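Local coordinates for DUF72 domain-containing protein (Thermotoga maritima, PDB 1VPQ) that is of unknown function but belongs to the DUF72 family, whose fold is of the TIM-barrel type, at residues E217-L223 with N251-Q257. Numbering follows the deposited sequence.
Sequences EERYDYL and NNCYKGQ. With SO4 (sulfate ion), chain B; SO4 (sulfate ion), chain C.
With CG trans to the carbonyl carbon (chi1 -57°), the ring of Tyr220 lies across the Asn251 amide, the two planes 63° apart; CE1 comes to 3.3 Å from Asn251 ND2. Asn252 instead takes chi1 55°, its CG between backbone N and carbonyl, and this sends the amide to the main chain of 217-223: ND2 donates to Tyr222 O over 2.7 Å, almost perfectly straight and within the amide plane, though tilted out of the carbonyl plane. Asn261 of helix 257-270 accepts a second bond from the same nitrogen. Farther along, Glu217 O approaches Tyr254 CD1 (3.3 Å) and Asp221 CG approaches Tyr254 CD2 (3.4 Å), both obliquely and from the same side of the ring. The ring packs against one side of the 217-221 chain, which holds the type I turn from Glu218 to Asp221, joining the loops that follow neighbouring strands 199-204 and 245-250. Tyr220 OH is modelled as donating to O3 of the chain B sulfate at 2.4 Å, a separation short enough to be doubtful in detail; Asn251 ND2, hydrogen-bonded to His205 ND1, lies 2.6 Å from that oxygen. A leucine in place of Tyr220 would probably lose the hydroxyl that reaches the sulfate and leave the Asn251 amide without the ring beside it. With Lys84, Arg203 and Arg157 also bonding sulfate, probably from the crystallisation liquor, the chemistry implies a site able to hold an anion.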
ATOM      1  N   GLU A 217       7.758 -11.651   8.418  1.00 43.28           N
ATOM      2  CA  GLU A 217       7.582 -11.616   6.953  1.00 43.42           C
ATOM      3  C   GLU A 217       7.759 -13.004   6.301  1.00 42.77           C
ATOM      4  O   GLU A 217       7.776 -13.119   5.074  1.00 43.01           O
ATOM      5  CB  GLU A 217       8.445 -10.517   6.263  1.00 43.82           C
ATOM      6  CG  GLU A 217       8.139 -10.357   4.725  1.00 45.12           C
ATOM      7  CD  GLU A 217       8.103  -8.921   4.180  1.00 46.31           C
ATOM      8  OE1 GLU A 217       9.166  -8.375   3.816  1.00 47.45           O
ATOM      9  OE2 GLU A 217       6.994  -8.356   4.044  1.00 48.28           O
ATOM     10  N   GLU A 218       7.856 -14.060   7.109  1.00 41.89           N
ATOM     11  CA  GLU A 218       7.660 -15.421   6.588  1.00 41.25           C
ATOM     12  C   GLU A 218       6.187 -15.608   6.171  1.00 40.30           C
ATOM     13  O   GLU A 218       5.859 -16.466   5.351  1.00 40.12           O
ATOM     14  CB  GLU A 218       8.080 -16.480   7.612  1.00 41.31           C
ATOM     15  CG  GLU A 218       9.581 -16.446   7.953  1.00 42.13           C
ATOM     16  CD  GLU A 218      10.068 -17.696   8.684  1.00 43.58           C
ATOM     17  OE1 GLU A 218       9.315 -18.692   8.736  1.00 44.79           O
ATOM     18  OE2 GLU A 218      11.212 -17.691   9.206  1.00 44.00           O
ATOM     19  N   ARG A 219       5.314 -14.796   6.755  1.00 39.16           N
ATOM     20  CA  ARG A 219       3.916 -14.700   6.344  1.00 38.51           C
ATOM     21  C   ARG A 219       3.748 -14.315   4.860  1.00 37.68           C
ATOM     22  O   ARG A 219       2.827 -14.800   4.184  1.00 37.59           O
ATOM     23  CB  ARG A 219       3.206 -13.669   7.226  1.00 38.44           C
ATOM     24  CG  ARG A 219       1.900 -13.194   6.666  1.00 38.99           C
ATOM     25  CD  ARG A 219       1.411 -11.957   7.361  1.00 39.93           C
ATOM     26  NE  ARG A 219       0.571 -12.266   8.511  1.00 40.36           N
ATOM     27  CZ  ARG A 219      -0.222 -11.384   9.112  1.00 40.41           C
ATOM     28  NH1 ARG A 219      -0.284 -10.129   8.675  1.00 40.32           N
ATOM     29  NH2 ARG A 219      -0.951 -11.762  10.153  1.00 40.04           N
ATOM     30  N   TYR A 220       4.633 -13.440   4.376  1.00 36.58           N
ATOM     31  CA  TYR A 220       4.600 -12.945   2.994  1.00 35.52           C
ATOM     32  C   TYR A 220       5.507 -13.744   2.047  1.00 34.66           C
ATOM     33  O   TYR A 220       5.760 -13.321   0.917  1.00 34.33           O
ATOM     34  CB  TYR A 220       4.980 -11.466   2.954  1.00 35.38           C
ATOM     35  CG  TYR A 220       4.099 -10.585   3.808  1.00 35.16           C
ATOM     36  CD1 TYR A 220       2.873 -10.110   3.331  1.00 35.25           C
ATOM     37  CD2 TYR A 220       4.492 -10.211   5.089  1.00 34.99           C
ATOM     38  CE1 TYR A 220       2.060  -9.292   4.122  1.00 34.99           C
ATOM     39  CE2 TYR A 220       3.692  -9.399   5.888  1.00 35.28           C
ATOM     40  CZ  TYR A 220       2.476  -8.944   5.404  1.00 35.26           C
ATOM     41  OH  TYR A 220       1.690  -8.143   6.206  1.00 35.14           O
ATOM     42  N   ASP A 221       5.982 -14.906   2.496  1.00 33.59           N
ATOM     43  CA  ASP A 221       6.756 -15.792   1.628  1.00 32.83           C
ATOM     44  C   ASP A 221       5.840 -16.433   0.584  1.00 32.21           C
ATOM     45  O   ASP A 221       5.194 -17.456   0.834  1.00 31.31           O
ATOM     46  CB  ASP A 221       7.488 -16.864   2.438  1.00 32.87           C
ATOM     47  CG  ASP A 221       8.341 -17.763   1.573  1.00 32.91           C
ATOM     48  OD1 ASP A 221       8.565 -17.432   0.389  1.00 33.04           O
ATOM     49  OD2 ASP A 221       8.797 -18.806   2.084  1.00 34.63           O
ATOM     50  N   TYR A 222       5.783 -15.797  -0.582  1.00 31.82           N
ATOM     51  CA  TYR A 222       4.979 -16.276  -1.700  1.00 31.44           C
ATOM     52  C   TYR A 222       5.463 -15.631  -2.989  1.00 31.28           C
ATOM     53  O   TYR A 222       5.873 -14.475  -2.983  1.00 31.36           O
ATOM     54  CB  TYR A 222       3.513 -15.943  -1.478  1.00 31.35           C
ATOM     55  CG  TYR A 222       2.582 -16.596  -2.467  1.00 31.08           C
ATOM     56  CD1 TYR A 222       2.088 -17.870  -2.240  1.00 30.56           C
ATOM     57  CD2 TYR A 222       2.176 -15.932  -3.615  1.00 30.75           C
ATOM     58  CE1 TYR A 222       1.232 -18.483  -3.141  1.00 31.20           C
ATOM     59  CE2 TYR A 222       1.308 -16.536  -4.534  1.00 31.01           C
ATOM     60  CZ  TYR A 222       0.839 -17.809  -4.285  1.00 31.18           C
ATOM     61  OH  TYR A 222      -0.015 -18.423  -5.166  1.00 30.85           O
ATOM     62  N   LEU A 223       5.428 -16.393  -4.080  1.00 30.99           N
ATOM     63  CA  LEU A 223       5.796 -15.897  -5.404  1.00 30.63           C
ATOM     64  C   LEU A 223       4.663 -16.193  -6.377  1.00 30.68           C
ATOM     65  O   LEU A 223       4.452 -17.348  -6.756  1.00 30.66           O
ATOM     66  CB  LEU A 223       7.097 -16.551  -5.896  1.00 30.67           C
ATOM     67  CG  LEU A 223       7.666 -16.048  -7.239  1.00 30.00           C
ATOM     68  CD1 LEU A 223       8.284 -14.662  -7.116  1.00 29.49           C
ATOM     69  CD2 LEU A 223       8.683 -17.019  -7.785  1.00 29.11           C
ATOM     70  N   ASN A 251       3.506  -6.796  -1.947  1.00 29.93           N
ATOM     71  CA  ASN A 251       3.850  -6.790  -0.538  1.00 30.31           C
ATOM     72  C   ASN A 251       4.515  -8.082  -0.081  1.00 30.01           C
ATOM     73  O   ASN A 251       4.902  -8.204   1.080  1.00 29.77           O
ATOM     74  CB  ASN A 251       2.572  -6.549   0.283  1.00 30.63           C
ATOM     75  CG  ASN A 251       2.857  -5.993   1.661  1.00 31.70           C
ATOM     76  OD1 ASN A 251       3.819  -5.248   1.863  1.00 33.20           O
ATOM     77  ND2 ASN A 251       2.019  -6.350   2.622  1.00 32.51           N
ATOM     78  N   ASN A 252       4.620  -9.046  -0.993  1.00 30.05           N
ATOM     79  CA  ASN A 252       5.242 -10.340  -0.709  1.00 30.17           C
ATOM     80  C   ASN A 252       6.751 -10.218  -0.779  1.00 30.53           C
ATOM     81  O   ASN A 252       7.397 -10.875  -1.582  1.00 30.68           O
ATOM     82  CB  ASN A 252       4.731 -11.423  -1.669  1.00 30.06           C
ATOM     83  CG  ASN A 252       4.910 -11.058  -3.139  1.00 29.40           C
ATOM     84  OD1 ASN A 252       4.654  -9.928  -3.547  1.00 29.44           O
ATOM     85  ND2 ASN A 252       5.327 -12.028  -3.944  1.00 27.82           N
ATOM     86  N   CYS A 253       7.304  -9.374   0.089  1.00 31.17           N
ATOM     87  CA  CYS A 253       8.679  -8.868  -0.050  1.00 31.82           C
ATOM     88  C   CYS A 253       9.758  -9.818   0.463  1.00 30.92           C
ATOM     89  O   CYS A 253      10.947  -9.547   0.304  1.00 30.42           O
ATOM     90  CB  CYS A 253       8.813  -7.500   0.645  1.00 32.04           C
ATOM     91  SG  CYS A 253       7.966  -6.108  -0.219  1.00 36.87           S
ATOM     92  N   TYR A 254       9.343 -10.926   1.067  1.00 30.66           N
ATOM     93  CA  TYR A 254      10.289 -11.930   1.579  1.00 30.42           C
ATOM     94  C   TYR A 254      11.199 -12.427   0.452  1.00 30.30           C
ATOM     95  O   TYR A 254      10.724 -12.997  -0.538  1.00 30.52           O
ATOM     96  CB  TYR A 254       9.525 -13.102   2.200  1.00 30.45           C
ATOM     97  CG  TYR A 254      10.377 -14.177   2.844  1.00 30.31           C
ATOM     98  CD1 TYR A 254      10.847 -14.037   4.147  1.00 30.66           C
ATOM     99  CD2 TYR A 254      10.678 -15.352   2.162  1.00 30.34           C
ATOM    100  CE1 TYR A 254      11.627 -15.046   4.754  1.00 31.47           C
ATOM    101  CE2 TYR A 254      11.452 -16.360   2.755  1.00 31.11           C
ATOM    102  CZ  TYR A 254      11.921 -16.198   4.050  1.00 31.05           C
ATOM    103  OH  TYR A 254      12.679 -17.190   4.636  1.00 33.20           O
ATOM    104  N   LYS A 255      12.499 -12.175   0.604  1.00 29.95           N
ATOM    105  CA  LYS A 255      13.530 -12.598  -0.360  1.00 29.65           C
ATOM    106  C   LYS A 255      13.313 -12.071  -1.794  1.00 29.27           C
ATOM    107  O   LYS A 255      13.634 -12.751  -2.775  1.00 29.40           O
ATOM    108  CB  LYS A 255      13.682 -14.123  -0.344  1.00 29.58           C
ATOM    109  CG  LYS A 255      14.248 -14.659   0.967  1.00 29.80           C
ATOM    110  CD  LYS A 255      14.341 -16.180   0.931  1.00 30.39           C
ATOM    111  CE  LYS A 255      14.980 -16.771   2.192  1.00 30.18           C
ATOM    112  NZ  LYS A 255      16.290 -17.401   1.911  1.00 30.86           N
ATOM    113  N   GLY A 256      12.783 -10.856  -1.902  1.00 28.62           N
ATOM    114  CA  GLY A 256      12.706 -10.161  -3.187  1.00 28.37           C
ATOM    115  C   GLY A 256      11.601 -10.632  -4.115  1.00 28.22           C
ATOM    116  O   GLY A 256      11.536 -10.208  -5.267  1.00 28.28           O
ATOM    117  N   GLN A 257      10.719 -11.488  -3.605  1.00 27.99           N
ATOM    118  CA  GLN A 257       9.635 -12.051  -4.393  1.00 27.75           C
ATOM    119  C   GLN A 257       8.720 -10.950  -4.915  1.00 27.70           C
ATOM    120  O   GLN A 257       8.305 -10.989  -6.071  1.00 27.71           O
ATOM    121  CB  GLN A 257       8.874 -13.103  -3.575  1.00 27.80           C
ATOM    122  CG  GLN A 257       9.652 -14.418  -3.499  1.00 28.39           C
ATOM    123  CD  GLN A 257       9.183 -15.377  -2.422  1.00 29.37           C
ATOM    124  OE1 GLN A 257       8.906 -14.981  -1.291  1.00 30.79           O
ATOM    125  NE2 GLN A 257       9.128 -16.664  -2.765  1.00 28.68           N
TER
HETATM  126  S   SO4 B 262       0.175  -5.268   5.455  1.00 49.31           S
HETATM  127  O1  SO4 B 262      -1.239  -5.119   5.125  1.00 50.28           O
HETATM  128  O2  SO4 B 262       0.349  -5.405   6.896  1.00 50.49           O
HETATM  129  O3  SO4 B 262       0.672  -6.464   4.791  1.00 49.70           O
HETATM  130  O4  SO4 B 262       0.900  -4.078   5.021  1.00 49.48           O
HETATM  131  S   SO4 C 263      -3.210  -8.740  10.843  1.00 42.12           S
HETATM  132  O1  SO4 C 263      -2.288  -7.613  10.741  1.00 41.66           O
HETATM  133  O2  SO4 C 263      -2.946  -9.502  12.050  1.00 42.36           O
HETATM  134  O3  SO4 C 263      -4.579  -8.250  10.918  1.00 43.40           O
HETATM  135  O4  SO4 C 263      -3.073  -9.613   9.684  1.00 42.25           O